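Local atomic coordinates of serine protease inhibitor 1 (Coprinopsis cinerea, PDB entry 3VWC), a protein that probably inhibits serine-type endopeptidases, as a fungal member of the I66 family of protein inhibitors built on the beta-trefoil fold. Residues A[4-9]-A[45-50]; A[83-88]-A[100-105]; A[89-94]-A[130-135]; A[107-112]-A[137-142]. One frame throughout, in Å; residues are numbered along the deposited sequence.

All four contacts belong to one beta-trefoil chain, but they sample different depths of it. Interaction 4 is the most buried: one backbone hydrogen bond, aromatic packing around F141, and a water close to both backbones. Interactions 1 and 2 are antiparallel strand pairs in the same sheet, each partly buried, with backbone ladders plus a tryptophan on the inner side. Interaction 3, whose centre lies about 18 Å from that of the chain, is a surface contact of two loops and relies on polar side chains. The aromatic residues connect three of them: W108 of interaction 4 meets W46 of interaction 1 and W84 of interaction 2. Interaction 3 touches interaction 4 through L140, against which H92 and Y135 pack.

Interaction 1. Residues A[4-9]-A[45-50]; sequences PGTYEV and SWVVEK
P4 sets its CA 3.4 Å from V48 O, just before strand 5-9 pairs with 46-50. G5 then opens the ladder as a hydrogen-bonded pair with V48: V48 N gives a nearly linear bond to G5 O (2.8 Å, 169° at the hydrogen), whereas the return bond from G5 N to V48 O is more bent. T6 faces V47 in a non-hydrogen-bonded pair, and its CG2, anti to the backbone N, reaches the CB of S45 at 3.5 Å. The strands are antiparallel but strongly twisted, their axes 135° apart, as part of the beta-trefoil sheet in which 5-11 lies between 46-51 and 141-145. Y7 forms the next hydrogen-bonded pair, with W46: W46 N to Y7 O measures 2.7 Å, and Y7 N returns a bond to W46 O. On the face shared by Y7, W46 and V48, the Y7 ring meets V48 CG2 obliquely, CD2 being nearest at 3.7 Å, while its hydroxyl bonds to K3 O. V9 sends CG2, beside its backbone N, over one face of the W46 indole: the methyl carbon stands 3.9 Å from the five-membered ring centroid, 24° off the normal, a CH-pi contact. W46 NE1 is bonded to V18 O.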
# COMPACT_ATOMS: atom_id res chain seq x y z
N PRO A 4 -13.97 -5.81 -1.89
CA PRO A 4 -13.04 -6.44 -2.84
C PRO A 4 -13.27 -6.00 -4.28
O PRO A 4 -14.42 -5.72 -4.70
CB PRO A 4 -13.33 -7.94 -2.69
CG PRO A 4 -14.11 -8.08 -1.43
CD PRO A 4 -14.82 -6.80 -1.19
N GLY A 5 -12.19 -5.89 -5.04
CA GLY A 5 -12.26 -5.49 -6.43
C GLY A 5 -10.91 -4.92 -6.84
O GLY A 5 -9.90 -5.19 -6.19
N THR A 6 -10.94 -4.13 -7.89
CA THR A 6 -9.72 -3.66 -8.55
C THR A 6 -9.67 -2.14 -8.39
O THR A 6 -10.68 -1.44 -8.62
CB THR A 6 -9.72 -4.04 -10.08
OG1 THR A 6 -9.69 -5.46 -10.24
CG2 THR A 6 -8.54 -3.42 -10.80
N TYR A 7 -8.51 -1.63 -7.96
CA TYR A 7 -8.33 -0.24 -7.52
C TYR A 7 -7.05 0.41 -8.03
O TYR A 7 -5.99 -0.22 -8.00
CB TYR A 7 -8.24 -0.20 -5.98
CG TYR A 7 -9.54 -0.53 -5.30
CD1 TYR A 7 -10.44 0.47 -4.93
CD2 TYR A 7 -9.87 -1.86 -4.99
CE1 TYR A 7 -11.61 0.18 -4.30
CE2 TYR A 7 -11.07 -2.16 -4.35
CZ TYR A 7 -11.92 -1.14 -4.00
OH TYR A 7 -13.11 -1.38 -3.37
N GLU A 8 -7.12 1.72 -8.30
CA GLU A 8 -5.92 2.55 -8.42
C GLU A 8 -5.62 3.11 -7.03
O GLU A 8 -6.54 3.31 -6.24
CB GLU A 8 -6.17 3.73 -9.36
CG GLU A 8 -6.28 3.31 -10.82
CD GLU A 8 -5.80 4.39 -11.78
OE1 GLU A 8 -5.81 5.58 -11.38
OE2 GLU A 8 -5.38 4.05 -12.91
N VAL A 9 -4.36 3.10 -6.67
CA VAL A 9 -3.96 3.52 -5.31
C VAL A 9 -2.99 4.68 -5.36
O VAL A 9 -1.96 4.57 -6.02
CB VAL A 9 -3.33 2.35 -4.53
CG1 VAL A 9 -2.95 2.76 -3.12
CG2 VAL A 9 -4.24 1.16 -4.53
N SER A 45 -3.20 -1.13 -11.47
CA SER A 45 -4.45 -1.43 -10.76
C SER A 45 -4.21 -2.62 -9.85
O SER A 45 -3.82 -3.72 -10.27
CB SER A 45 -5.59 -1.71 -11.74
OG SER A 45 -5.88 -0.54 -12.50
N TRP A 46 -4.39 -2.36 -8.57
CA TRP A 46 -4.22 -3.37 -7.57
C TRP A 46 -5.47 -4.22 -7.54
O TRP A 46 -6.57 -3.74 -7.81
CB TRP A 46 -4.05 -2.64 -6.22
CG TRP A 46 -2.70 -1.97 -6.03
CD1 TRP A 46 -2.21 -0.89 -6.73
CD2 TRP A 46 -1.72 -2.31 -5.06
NE1 TRP A 46 -0.99 -0.51 -6.20
CE2 TRP A 46 -0.62 -1.41 -5.24
CE3 TRP A 46 -1.58 -3.38 -4.15
CZ2 TRP A 46 0.52 -1.46 -4.43
CZ3 TRP A 46 -0.44 -3.41 -3.32
CH2 TRP A 46 0.60 -2.46 -3.48
N VAL A 47 -5.31 -5.48 -7.17
CA VAL A 47 -6.46 -6.31 -6.86
C VAL A 47 -6.52 -6.55 -5.35
O VAL A 47 -5.54 -6.97 -4.70
CB VAL A 47 -6.40 -7.63 -7.63
CG1 VAL A 47 -7.56 -8.55 -7.19
CG2 VAL A 47 -6.44 -7.36 -9.10
N VAL A 48 -7.70 -6.28 -4.80
CA VAL A 48 -7.95 -6.43 -3.37
C VAL A 48 -8.89 -7.62 -3.15
O VAL A 48 -9.97 -7.65 -3.72
CB VAL A 48 -8.61 -5.18 -2.79
CG1 VAL A 48 -8.94 -5.42 -1.32
CG2 VAL A 48 -7.66 -3.94 -2.96
N GLU A 49 -8.41 -8.63 -2.42
CA GLU A 49 -9.16 -9.84 -2.17
C GLU A 49 -9.39 -9.97 -0.68
O GLU A 49 -8.48 -9.79 0.12
CB GLU A 49 -8.40 -11.09 -2.66
CG GLU A 49 -8.07 -11.10 -4.16
CD GLU A 49 -8.99 -11.98 -4.98
OE1 GLU A 49 -10.01 -12.48 -4.44
OE2 GLU A 49 -8.80 -12.04 -6.21
N LYS A 50 -10.61 -10.32 -0.31
CA LYS A 50 -10.88 -10.74 1.05
C LYS A 50 -10.25 -12.09 1.41
O LYS A 50 -10.32 -13.04 0.64
CB LYS A 50 -12.40 -10.78 1.26
CG LYS A 50 -12.82 -10.59 2.69
CD LYS A 50 -14.35 -10.72 2.80
CE LYS A 50 -14.82 -10.67 4.25
NZ LYS A 50 -15.10 -9.26 4.68

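Interaction 2. Residues A[83-88]-A[100-105]; sequences KWIVTH and VNASTE
The indole of W84 lies against N101, its CE3 3.4 Å from the backbone N of N101 and its CZ3 close to the N101 CB. Strands 84-88 and 96-101 form a beta hairpin of the beta-trefoil, and this contact is at the end of the hairpin remote from its connecting loop. W84 and N101 are a non-hydrogen-bonded antiparallel pair with CA atoms 4.4 Å apart. CG of W84 is anti to the carbonyl carbon (chi1 -59°); although the CB starts away from N101, the six-membered ring comes back and turns one face, at its CE3-CZ3 side, to that residue, with the N101 CB above CZ3. Beyond this contact the indole meets W108 edge-to-face, and NE1 is bonded to V64 O.

I85 and V100 make the neighbouring hydrogen-bonded pair. I85 N reaches V100 O at 2.7 Å and V100 N reaches I85 O at 2.8 Å. Both side chains lie on one face of the sheet; there CG1 of I85 packs against CB of A102, 4.0 Å away.

After N101 the chain leaves the strand, yet A102 N still bonds to K83 O, in a straight N-H line (174°) that meets the oxygen from above its carbonyl plane. The same K83 O accepts a second bond at 2.9 Å from a water, which also donates to OG of S103.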
# COMPACT_ATOMS: atom_id res chain seq x y z
N LYS A 83 -1.36 -10.69 4.96
CA LYS A 83 -2.72 -10.21 5.25
C LYS A 83 -2.68 -8.79 5.82
O LYS A 83 -1.84 -8.47 6.64
CB LYS A 83 -3.37 -11.14 6.31
CG LYS A 83 -3.94 -12.44 5.76
CD LYS A 83 -4.56 -13.26 6.94
CE LYS A 83 -5.25 -14.54 6.47
NZ LYS A 83 -6.30 -15.05 7.43
N TRP A 84 -3.56 -7.95 5.29
CA TRP A 84 -3.66 -6.50 5.66
C TRP A 84 -5.07 -6.12 6.12
O TRP A 84 -6.08 -6.64 5.57
CB TRP A 84 -3.32 -5.65 4.42
CG TRP A 84 -1.94 -5.95 3.88
CD1 TRP A 84 -1.62 -6.89 2.94
CD2 TRP A 84 -0.70 -5.38 4.33
NE1 TRP A 84 -0.25 -6.90 2.75
CE2 TRP A 84 0.34 -5.99 3.58
CE3 TRP A 84 -0.37 -4.39 5.28
CZ2 TRP A 84 1.69 -5.68 3.78
CZ3 TRP A 84 1.00 -4.07 5.48
CH2 TRP A 84 2.01 -4.70 4.68
N ILE A 85 -5.09 -5.22 7.09
CA ILE A 85 -6.33 -4.63 7.61
C ILE A 85 -6.44 -3.28 6.90
O ILE A 85 -5.54 -2.40 6.99
CB ILE A 85 -6.23 -4.46 9.14
CG1 ILE A 85 -5.99 -5.82 9.83
CG2 ILE A 85 -7.50 -3.73 9.73
CD1 ILE A 85 -7.04 -6.88 9.60
N VAL A 86 -7.50 -3.14 6.11
CA VAL A 86 -7.70 -1.97 5.28
C VAL A 86 -8.90 -1.20 5.84
O VAL A 86 -10.01 -1.73 5.87
CB VAL A 86 -7.88 -2.33 3.81
CG1 VAL A 86 -8.04 -1.07 2.97
CG2 VAL A 86 -6.67 -3.19 3.29
N THR A 87 -8.65 0.01 6.35
CA THR A 87 -9.71 0.67 7.12
C THR A 87 -10.02 2.03 6.51
O THR A 87 -9.11 2.88 6.39
CB THR A 87 -9.21 0.89 8.56
OG1 THR A 87 -8.79 -0.37 9.14
CG2 THR A 87 -10.37 1.40 9.43
N HIS A 88 -11.30 2.32 6.29
CA HIS A 88 -11.73 3.63 5.84
C HIS A 88 -11.38 4.66 6.94
O HIS A 88 -11.64 4.42 8.15
CB HIS A 88 -13.26 3.66 5.72
CG HIS A 88 -13.77 3.29 4.37
ND1 HIS A 88 -13.87 4.21 3.34
CD2 HIS A 88 -14.31 2.14 3.91
CE1 HIS A 88 -14.41 3.62 2.29
NE2 HIS A 88 -14.69 2.37 2.61
N VAL A 100 -2.83 -1.67 7.38
CA VAL A 100 -2.03 -2.11 8.52
C VAL A 100 -1.87 -3.63 8.51
O VAL A 100 -2.81 -4.36 8.27
CB VAL A 100 -2.67 -1.67 9.87
CG1 VAL A 100 -1.83 -2.17 11.05
CG2 VAL A 100 -2.68 -0.15 9.93
N ASN A 101 -0.64 -4.12 8.66
CA ASN A 101 -0.46 -5.57 8.55
C ASN A 101 -1.23 -6.28 9.68
O ASN A 101 -1.04 -5.92 10.85
CB ASN A 101 1.04 -5.93 8.59
CG ASN A 101 1.30 -7.29 8.04
OD1 ASN A 101 1.56 -7.47 6.83
ND2 ASN A 101 1.40 -8.25 8.95
N ALA A 102 -1.93 -7.35 9.34
CA ALA A 102 -2.74 -8.10 10.32
C ALA A 102 -1.92 -8.82 11.39
O ALA A 102 -2.39 -8.99 12.53
CB ALA A 102 -3.64 -9.08 9.60
N SER A 103 -0.71 -9.26 11.02
CA SER A 103 0.15 -9.98 11.95
C SER A 103 1.22 -9.13 12.62
O SER A 103 1.44 -9.23 13.83
CB SER A 103 0.69 -11.25 11.30
OG SER A 103 1.42 -10.91 10.13
N THR A 104 1.85 -8.20 11.87
CA THR A 104 2.94 -7.42 12.44
C THR A 104 2.49 -6.12 13.10
O THR A 104 3.24 -5.51 13.85
CB THR A 104 4.02 -7.08 11.40
OG1 THR A 104 3.47 -6.13 10.46
CG2 THR A 104 4.48 -8.33 10.63
N GLU A 105 1.29 -5.67 12.73
CA GLU A 105 0.70 -4.44 13.22
C GLU A 105 1.40 -3.16 12.74
O GLU A 105 1.16 -2.07 13.28
CB GLU A 105 0.50 -4.46 14.75
CG GLU A 105 -0.28 -5.69 15.19
CD GLU A 105 -0.55 -5.71 16.67
OE1 GLU A 105 0.07 -4.91 17.41
OE2 GLU A 105 -1.38 -6.54 17.09
O HOH W 1 -0.27 -10.59 7.83

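Interaction 3. Residues A[89-94]-A[130-135]; sequences QPQHGE and SYPPRY
This is a polar contact between two surface loops of the beta-trefoil: loop 89-94, which connects strand 84-88 to strand 96-101, and loop 130-135, which precedes strand 141-145. No regular strand pairing is involved; three hydrogen bonds, each using at least one side chain, hold the loops together.

Q91 uses both its backbone and its side chain. Its NE2 bonds to P133 O at 2.8 Å, approaching almost end-on to the carbonyl, and also donates to OE1 of Q89 in its own loop, so two acceptors fix the turn of the amide. A chi1 of 72° sets CG of Q91, between the backbone N and the carbonyl carbon, against CG of P132 at 3.9 Å; CB lies equally near. The cis peptide bond before P132 bends the second loop at this point. Meanwhile Q91 O accepts a bond from R134 NH1 at 2.9 Å; the donor stands 51° out of the carbonyl plane.

H92 sits between R134 and Y135. Its CE1 lies 3.4 Å above the guanidinium plane, displaced from the middle of the group, with ring and guanidinium planes 51° apart. NE2 of H92 accepts from Y135 N at 3.0 Å, so its lone pair is in use; with the guanidinium beside it, the ring is probably neutral. L140 packs against both H92 and Y135.

The tyrosine ring closes the contact on the Q89 side: CE2 of Y135 approaches OE1 of Q89 obliquely, at 3.5 Å.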
# COMPACT_ATOMS: atom_id res chain seq x y z
N GLN A 89 -10.90 5.81 6.51
CA GLN A 89 -10.74 6.99 7.39
C GLN A 89 -11.52 8.14 6.79
O GLN A 89 -10.95 9.05 6.20
CB GLN A 89 -9.26 7.36 7.58
CG GLN A 89 -8.39 6.17 8.01
CD GLN A 89 -8.73 5.65 9.40
OE1 GLN A 89 -9.42 6.32 10.20
NE2 GLN A 89 -8.28 4.41 9.71
N PRO A 90 -12.87 8.15 7.02
CA PRO A 90 -13.74 9.11 6.31
C PRO A 90 -13.51 10.58 6.67
O PRO A 90 -13.84 11.46 5.89
CB PRO A 90 -15.15 8.76 6.82
CG PRO A 90 -15.06 7.42 7.38
CD PRO A 90 -13.63 7.13 7.78
N GLN A 91 -12.90 10.80 7.83
CA GLN A 91 -12.47 12.12 8.29
C GLN A 91 -11.39 12.70 7.42
O GLN A 91 -11.08 13.92 7.51
CB GLN A 91 -12.07 12.09 9.79
CG GLN A 91 -10.72 11.37 10.05
CD GLN A 91 -10.82 9.85 10.26
OE1 GLN A 91 -11.72 9.17 9.78
NE2 GLN A 91 -9.80 9.29 10.92
N HIS A 92 -10.80 11.85 6.56
CA HIS A 92 -9.74 12.27 5.63
C HIS A 92 -10.18 12.25 4.17
O HIS A 92 -9.38 12.49 3.26
CB HIS A 92 -8.45 11.45 5.81
CG HIS A 92 -7.80 11.64 7.13
ND1 HIS A 92 -7.16 12.81 7.49
CD2 HIS A 92 -7.60 10.78 8.16
CE1 HIS A 92 -6.65 12.67 8.70
NE2 HIS A 92 -6.92 11.46 9.13
N GLY A 93 -11.43 11.85 3.96
CA GLY A 93 -12.03 11.83 2.63
C GLY A 93 -12.63 10.49 2.29
O GLY A 93 -12.30 9.47 2.91
N GLU A 94 -13.51 10.48 1.28
CA GLU A 94 -14.44 9.37 1.09
C GLU A 94 -13.82 8.00 0.80
O GLU A 94 -14.36 6.96 1.21
CB GLU A 94 -15.47 9.71 0.00
CG GLU A 94 -16.88 9.50 0.48
CD GLU A 94 -17.87 10.17 -0.43
OE1 GLU A 94 -18.79 10.85 0.08
OE2 GLU A 94 -17.67 10.08 -1.66
N SER A 130 -6.71 12.65 18.74
CA SER A 130 -8.01 13.29 18.61
C SER A 130 -9.12 12.26 18.46
O SER A 130 -8.85 11.06 18.23
CB SER A 130 -8.02 14.19 17.38
OG SER A 130 -7.58 13.44 16.21
N TYR A 131 -10.37 12.74 18.42
CA TYR A 131 -11.49 11.85 18.18
C TYR A 131 -12.34 12.34 17.01
O TYR A 131 -12.93 13.40 17.07
CB TYR A 131 -12.37 11.71 19.45
CG TYR A 131 -13.49 10.73 19.27
CD1 TYR A 131 -13.36 9.41 19.66
CD2 TYR A 131 -14.70 11.13 18.71
CE1 TYR A 131 -14.38 8.49 19.47
CE2 TYR A 131 -15.74 10.24 18.54
CZ TYR A 131 -15.57 8.92 18.91
OH TYR A 131 -16.60 8.02 18.73
N PRO A 132 -12.28 11.64 15.85
CA PRO A 132 -11.47 10.45 15.58
C PRO A 132 -9.98 10.81 15.41
O PRO A 132 -9.65 11.98 15.28
CB PRO A 132 -12.02 9.98 14.22
CG PRO A 132 -12.41 11.24 13.53
CD PRO A 132 -12.98 12.14 14.65
N PRO A 133 -9.09 9.82 15.48
CA PRO A 133 -7.68 10.10 15.25
C PRO A 133 -7.44 10.74 13.91
O PRO A 133 -8.19 10.50 12.93
CB PRO A 133 -7.01 8.72 15.30
CG PRO A 133 -8.00 7.85 16.03
CD PRO A 133 -9.36 8.37 15.64
N ARG A 134 -6.51 11.68 13.88
CA ARG A 134 -6.15 12.25 12.59
C ARG A 134 -4.76 11.79 12.18
O ARG A 134 -3.79 11.94 12.92
CB ARG A 134 -6.25 13.78 12.63
CG ARG A 134 -7.74 14.20 12.53
CD ARG A 134 -7.97 15.60 11.97
NE ARG A 134 -7.66 15.78 10.53
CZ ARG A 134 -8.52 15.57 9.52
NH1 ARG A 134 -9.74 15.08 9.75
NH2 ARG A 134 -8.12 15.81 8.26
N TYR A 135 -4.70 11.11 11.05
CA TYR A 135 -3.45 10.52 10.60
C TYR A 135 -2.69 11.53 9.75
O TYR A 135 -3.28 12.28 8.97
CB TYR A 135 -3.79 9.31 9.75
CG TYR A 135 -4.36 8.17 10.54
CD1 TYR A 135 -3.52 7.16 11.01
CD2 TYR A 135 -5.74 8.11 10.87
CE1 TYR A 135 -4.05 6.07 11.72
CE2 TYR A 135 -6.25 7.06 11.61
CZ TYR A 135 -5.40 6.08 12.08
OH TYR A 135 -5.88 5.02 12.80
O HOH W 2 -8.79 5.57 13.55

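Interaction 4. Residues A[107-112]-A[137-142]; sequences GWVVPA and ATELFT
T138 touches 107-112 with both its backbone and its side chain. Its carbonyl oxygen accepts a hydrogen bond from V110 N at 2.8 Å, and also lies 3.2 Å from V109 CA, a CA-H...O contact. The two methyl-bearing side chains, T138 and V109, lie alongside each other pointing the same way. CG2 of T138, anti to its carbonyl carbon, extends the packing to A112, ending 3.6 Å from that residue's N.

E139 follows at the end of the 3-10 turn 137-139. Its CG lies beside CG2 of V109, and its carboxylate is bonded through OE2 to the backbone N of I126. E139 O and W108 O also have a water within bonding distance of both, 2.8 Å from the former. In the beta-trefoil, this turn brings the chain into its last strand, 141-145, beside 107-110.

F141 then points its side chain toward 107-112 and makes the aromatic part of the contact. CE3 of W108 stands 3.9 Å above the centre of the phenyl ring, giving a T-shaped pair in which the indole edge meets the F141 face; the planes are 84° apart and the centroids 5.4 Å. At the rim of the phenyl ring, CE1 comes within 3.6 Å of W108 CB, while CG2 of V110 approaches CE2 near the ring plane. Beyond the contact the W108 ring also meets that of W46, and the backbone of F141 bonds with F97.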
# COMPACT_ATOMS: atom_id res chain seq x y z
N GLY A 107 2.08 -0.56 9.42
CA GLY A 107 1.25 -0.16 8.30
C GLY A 107 2.06 0.54 7.19
O GLY A 107 3.21 0.93 7.41
N TRP A 108 1.41 0.79 6.05
CA TRP A 108 2.08 1.42 4.92
C TRP A 108 2.38 2.88 5.31
O TRP A 108 1.46 3.61 5.76
CB TRP A 108 1.21 1.40 3.69
CG TRP A 108 0.93 0.06 3.05
CD1 TRP A 108 1.20 -1.20 3.56
CD2 TRP A 108 0.29 -0.12 1.82
NE1 TRP A 108 0.78 -2.15 2.66
CE2 TRP A 108 0.19 -1.52 1.60
CE3 TRP A 108 -0.25 0.78 0.86
CZ2 TRP A 108 -0.44 -2.04 0.45
CZ3 TRP A 108 -0.86 0.25 -0.31
CH2 TRP A 108 -0.93 -1.16 -0.50
N VAL A 109 3.57 3.32 4.94
CA VAL A 109 3.98 4.71 5.17
C VAL A 109 4.81 5.23 3.97
O VAL A 109 5.77 4.59 3.50
CB VAL A 109 4.86 4.86 6.45
CG1 VAL A 109 5.33 6.30 6.63
CG2 VAL A 109 4.07 4.42 7.68
N VAL A 110 4.37 6.35 3.39
CA VAL A 110 5.19 7.05 2.37
C VAL A 110 5.75 8.28 3.08
O VAL A 110 4.98 9.16 3.52
CB VAL A 110 4.31 7.48 1.18
CG1 VAL A 110 5.10 8.45 0.21
CG2 VAL A 110 3.88 6.26 0.43
N PRO A 111 7.09 8.36 3.28
CA PRO A 111 7.62 9.55 3.98
C PRO A 111 7.26 10.85 3.26
O PRO A 111 7.15 10.91 2.02
CB PRO A 111 9.14 9.34 3.94
CG PRO A 111 9.36 7.87 3.70
CD PRO A 111 8.17 7.40 2.89
N ALA A 112 7.18 11.92 4.05
CA ALA A 112 6.69 13.19 3.47
C ALA A 112 7.62 13.72 2.43
O ALA A 112 7.18 14.39 1.46
CB ALA A 112 6.41 14.21 4.56
N ALA A 137 -0.57 12.52 6.42
CA ALA A 137 -0.78 12.09 5.05
C ALA A 137 0.13 10.93 4.63
O ALA A 137 -0.22 10.18 3.67
CB ALA A 137 -0.55 13.28 4.08
N THR A 138 1.28 10.83 5.31
CA THR A 138 2.25 9.76 5.08
C THR A 138 1.64 8.36 5.27
O THR A 138 2.19 7.37 4.78
CB THR A 138 3.38 9.90 6.07
OG1 THR A 138 2.77 9.88 7.37
CG2 THR A 138 4.12 11.23 5.82
N GLU A 139 0.49 8.27 5.94
CA GLU A 139 -0.09 6.96 6.30
C GLU A 139 -1.45 6.76 5.65
O GLU A 139 -2.09 5.75 5.89
CB GLU A 139 -0.26 6.87 7.84
CG GLU A 139 1.10 7.08 8.54
CD GLU A 139 1.00 7.04 10.04
OE1 GLU A 139 -0.13 7.31 10.54
OE2 GLU A 139 2.04 6.87 10.71
N LEU A 140 -1.82 7.67 4.74
CA LEU A 140 -3.14 7.64 4.08
C LEU A 140 -3.03 7.40 2.57
O LEU A 140 -2.14 7.97 1.90
CB LEU A 140 -3.86 8.98 4.36
CG LEU A 140 -4.12 9.21 5.87
CD1 LEU A 140 -4.70 10.61 5.94
CD2 LEU A 140 -5.12 8.18 6.46
N PHE A 141 -3.89 6.53 2.07
CA PHE A 141 -3.91 6.17 0.66
C PHE A 141 -5.33 6.30 0.13
O PHE A 141 -6.26 5.86 0.77
CB PHE A 141 -3.43 4.72 0.57
CG PHE A 141 -2.03 4.58 1.03
CD1 PHE A 141 -1.74 4.49 2.39
CD2 PHE A 141 -0.96 4.83 0.17
CE1 PHE A 141 -0.42 4.50 2.87
CE2 PHE A 141 0.32 4.80 0.64
CZ PHE A 141 0.61 4.70 1.98
N THR A 142 -5.46 6.77 -1.11
CA THR A 142 -6.75 6.79 -1.78
C THR A 142 -6.91 5.58 -2.68
O THR A 142 -6.03 5.34 -3.55
CB THR A 142 -6.92 8.06 -2.61
OG1 THR A 142 -6.75 9.20 -1.77
CG2 THR A 142 -8.34 8.17 -3.22
O HOH W 3 -1.39 3.06 6.18